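Agglutinin alpha chain (Artocarpus integer, PDB 4R6R) binds D-galactose and the T-antigen disaccharide Gal-beta1,3-GalNAc as a tetrameric plant lectin and selectively recognises human IgA1. Local coordinates at residues R13-S18 with F28-D33. Numbering follows the deposited sequence.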
loop_
_atom_site.group_PDB
_atom_site.type_symbol
_atom_site.label_atom_id
_atom_site.label_comp_id
_atom_site.label_asym_id
_atom_site.label_seq_id
_atom_site.Cartn_x
_atom_site.Cartn_y
_atom_site.Cartn_z
ATOM N N ARG A 13 16.934 5.121 -10.168
ATOM C CA ARG A 13 18.378 4.944 -10.334
ATOM C C ARG A 13 19.110 6.216 -10.744
ATOM O O ARG A 13 20.224 6.428 -10.296
ATOM C CB ARG A 13 18.688 3.828 -11.364
ATOM C CG ARG A 13 18.352 2.459 -10.751
ATOM C CD ARG A 13 18.339 1.399 -11.896
ATOM N NE ARG A 13 18.193 0.014 -11.347
ATOM C CZ ARG A 13 19.205 -0.729 -10.899
ATOM N NH1 ARG A 13 18.940 -1.957 -10.447
ATOM N NH2 ARG A 13 20.467 -0.272 -10.988
ATOM N N GLU A 14 18.548 7.030 -11.613
ATOM C CA GLU A 14 19.242 8.216 -12.107
ATOM C C GLU A 14 18.220 9.198 -12.622
ATOM O O GLU A 14 17.136 8.835 -13.167
ATOM C CB GLU A 14 20.144 7.758 -13.266
ATOM C CG GLU A 14 20.982 8.856 -13.890
ATOM C CD GLU A 14 21.899 8.239 -14.948
ATOM O OE1 GLU A 14 22.953 7.668 -14.550
ATOM O OE2 GLU A 14 21.610 8.311 -16.156
ATOM N N ILE A 15 18.541 10.484 -12.429
ATOM C CA ILE A 15 17.684 11.549 -13.017
ATOM C C ILE A 15 18.605 12.373 -13.922
ATOM O O ILE A 15 19.725 12.767 -13.505
ATOM C CB ILE A 15 17.138 12.433 -11.916
ATOM C CG1 ILE A 15 16.104 11.628 -11.092
ATOM C CG2 ILE A 15 16.365 13.558 -12.526
ATOM C CD1 ILE A 15 15.547 12.340 -9.861
ATOM N N ASN A 16 18.160 12.561 -15.143
ATOM C CA ASN A 16 18.873 13.409 -16.102
ATOM C C ASN A 16 17.985 14.616 -16.445
ATOM O O ASN A 16 16.936 14.465 -17.049
ATOM C CB ASN A 16 19.164 12.616 -17.353
ATOM C CG ASN A 16 20.157 11.524 -17.112
ATOM O OD1 ASN A 16 21.347 11.765 -16.982
ATOM N ND2 ASN A 16 19.666 10.326 -17.069
ATOM N N LEU A 17 18.401 15.810 -16.025
ATOM C CA LEU A 17 17.578 16.990 -16.275
ATOM C C LEU A 17 18.479 18.098 -16.812
ATOM O O LEU A 17 19.737 17.972 -16.833
ATOM C CB LEU A 17 16.800 17.435 -15.032
ATOM C CG LEU A 17 17.645 17.942 -13.856
ATOM C CD1 LEU A 17 18.018 19.417 -14.044
ATOM C CD2 LEU A 17 16.819 17.844 -12.578
ATOM N N SER A 18 17.834 19.078 -17.420
ATOM C CA SER A 18 18.606 20.236 -17.863
ATOM C C SER A 18 17.994 21.464 -17.273
ATOM O O SER A 18 16.831 21.494 -16.888
ATOM C CB SER A 18 18.761 20.254 -19.349
ATOM O OG SER A 18 17.532 20.647 -19.971
ATOM N N PHE A 28 13.640 16.737 -18.812
ATOM C CA PHE A 28 13.585 15.870 -17.599
ATOM C C PHE A 28 13.455 14.453 -18.077
ATOM O O PHE A 28 12.588 14.129 -18.886
ATOM C CB PHE A 28 12.369 16.304 -16.762
ATOM C CG PHE A 28 12.324 15.606 -15.413
ATOM C CD1 PHE A 28 13.107 16.104 -14.357
ATOM C CD2 PHE A 28 11.481 14.511 -15.235
ATOM C CE1 PHE A 28 13.107 15.471 -13.084
ATOM C CE2 PHE A 28 11.429 13.924 -13.940
ATOM C CZ PHE A 28 12.233 14.390 -12.918
ATOM N N GLN A 29 14.287 13.585 -17.511
ATOM C CA GLN A 29 14.275 12.143 -17.825
ATOM C C GLN A 29 14.730 11.351 -16.614
ATOM O O GLN A 29 15.560 11.790 -15.809
ATOM C CB GLN A 29 15.224 11.912 -19.004
ATOM C CG GLN A 29 15.269 10.479 -19.571
ATOM C CD GLN A 29 16.181 9.527 -18.797
ATOM O OE1 GLN A 29 17.081 9.924 -18.070
ATOM N NE2 GLN A 29 15.949 8.212 -19.000
ATOM N N VAL A 30 14.156 10.153 -16.439
ATOM C CA VAL A 30 14.501 9.342 -15.292
ATOM C C VAL A 30 14.761 7.905 -15.689
ATOM O O VAL A 30 14.011 7.325 -16.498
ATOM C CB VAL A 30 13.345 9.365 -14.270
ATOM C CG1 VAL A 30 13.648 8.576 -12.985
ATOM C CG2 VAL A 30 12.961 10.821 -13.876
ATOM N N VAL A 31 15.859 7.379 -15.143
ATOM C CA VAL A 31 16.065 5.916 -15.180
ATOM C C VAL A 31 15.525 5.338 -13.864
ATOM O O VAL A 31 16.110 5.653 -12.786
ATOM C CB VAL A 31 17.544 5.523 -15.354
ATOM C CG1 VAL A 31 17.654 3.973 -15.417
ATOM C CG2 VAL A 31 18.105 6.184 -16.630
ATOM N N TYR A 32 14.412 4.629 -13.942
ATOM C CA TYR A 32 13.850 4.017 -12.740
ATOM C C TYR A 32 14.502 2.682 -12.529
ATOM O O TYR A 32 15.188 2.125 -13.419
ATOM C CB TYR A 32 12.324 3.839 -12.973
ATOM C CG TYR A 32 11.590 5.132 -13.203
ATOM C CD1 TYR A 32 11.220 5.923 -12.087
ATOM C CD2 TYR A 32 11.346 5.638 -14.503
ATOM C CE1 TYR A 32 10.517 7.126 -12.294
ATOM C CE2 TYR A 32 10.646 6.846 -14.694
ATOM C CZ TYR A 32 10.232 7.572 -13.568
ATOM O OH TYR A 32 9.607 8.789 -13.610
ATOM N N ASP A 33 14.188 2.097 -11.374
ATOM C CA ASP A 33 14.348 0.640 -11.247
ATOM C C ASP A 33 12.971 -0.012 -11.462
ATOM O O ASP A 33 11.964 0.507 -10.981
ATOM C CB ASP A 33 14.802 0.259 -9.856
ATOM C CG ASP A 33 15.099 -1.245 -9.765
ATOM O OD1 ASP A 33 16.073 -1.615 -10.444
ATOM O OD2 ASP A 33 14.286 -1.949 -9.093
#
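Opposite Val31, strand 11-19 carries an extra residue, a classic beta bulge made by Arg13 and Glu14 in its antiparallel hairpin with strand 25-34; the two are the inner strands of one four-stranded sheet of the jacalin beta-prism fold. Val31 O takes both backbone N-H groups, at 2.8 Å from Arg13 N and 3.0 Å from Glu14 N. From the bulge the Arg13 side chain runs along the neighbouring strand: CB lies 3.5 Å from Val31 O and near Val31 CG1, CG begins to pass Tyr32 O, and CD comes to 3.6 Å from Tyr32 O. With the chain extended from CG to NE (chi2 167°, chi3 173°), the guanidinium reaches Asp33 side-on in a salt bridge. Arg13 NE donates to Asp33 OD1 at 2.8 Å, on the anti lone pair of that oxygen, while NH1 meets the same atom from above the carboxylate plane; the two flat groups are turned 43° apart. Asp33 OD2 is held separately by Gly36 N. On the inward face, Ile15 CG2 and Leu17 CB approach the Phe28 ring obliquely, Ile15 CG2 standing 3.8 Å from CE1, and Phe28 continues into an edge-to-face contact with Phe116. The face of Glu14, Asn16, Gln29 and Val31 is largely polar: Lys55 binds Glu14 OE2 and Asn16 OD1, and Ser57 binds Glu14 OE1. Here the Asn16 and Gln29 side chains run side by side, with Asn16 ND2 donating both to Glu14 OE2 and, at 2.8 Å, to Gln29 OE1.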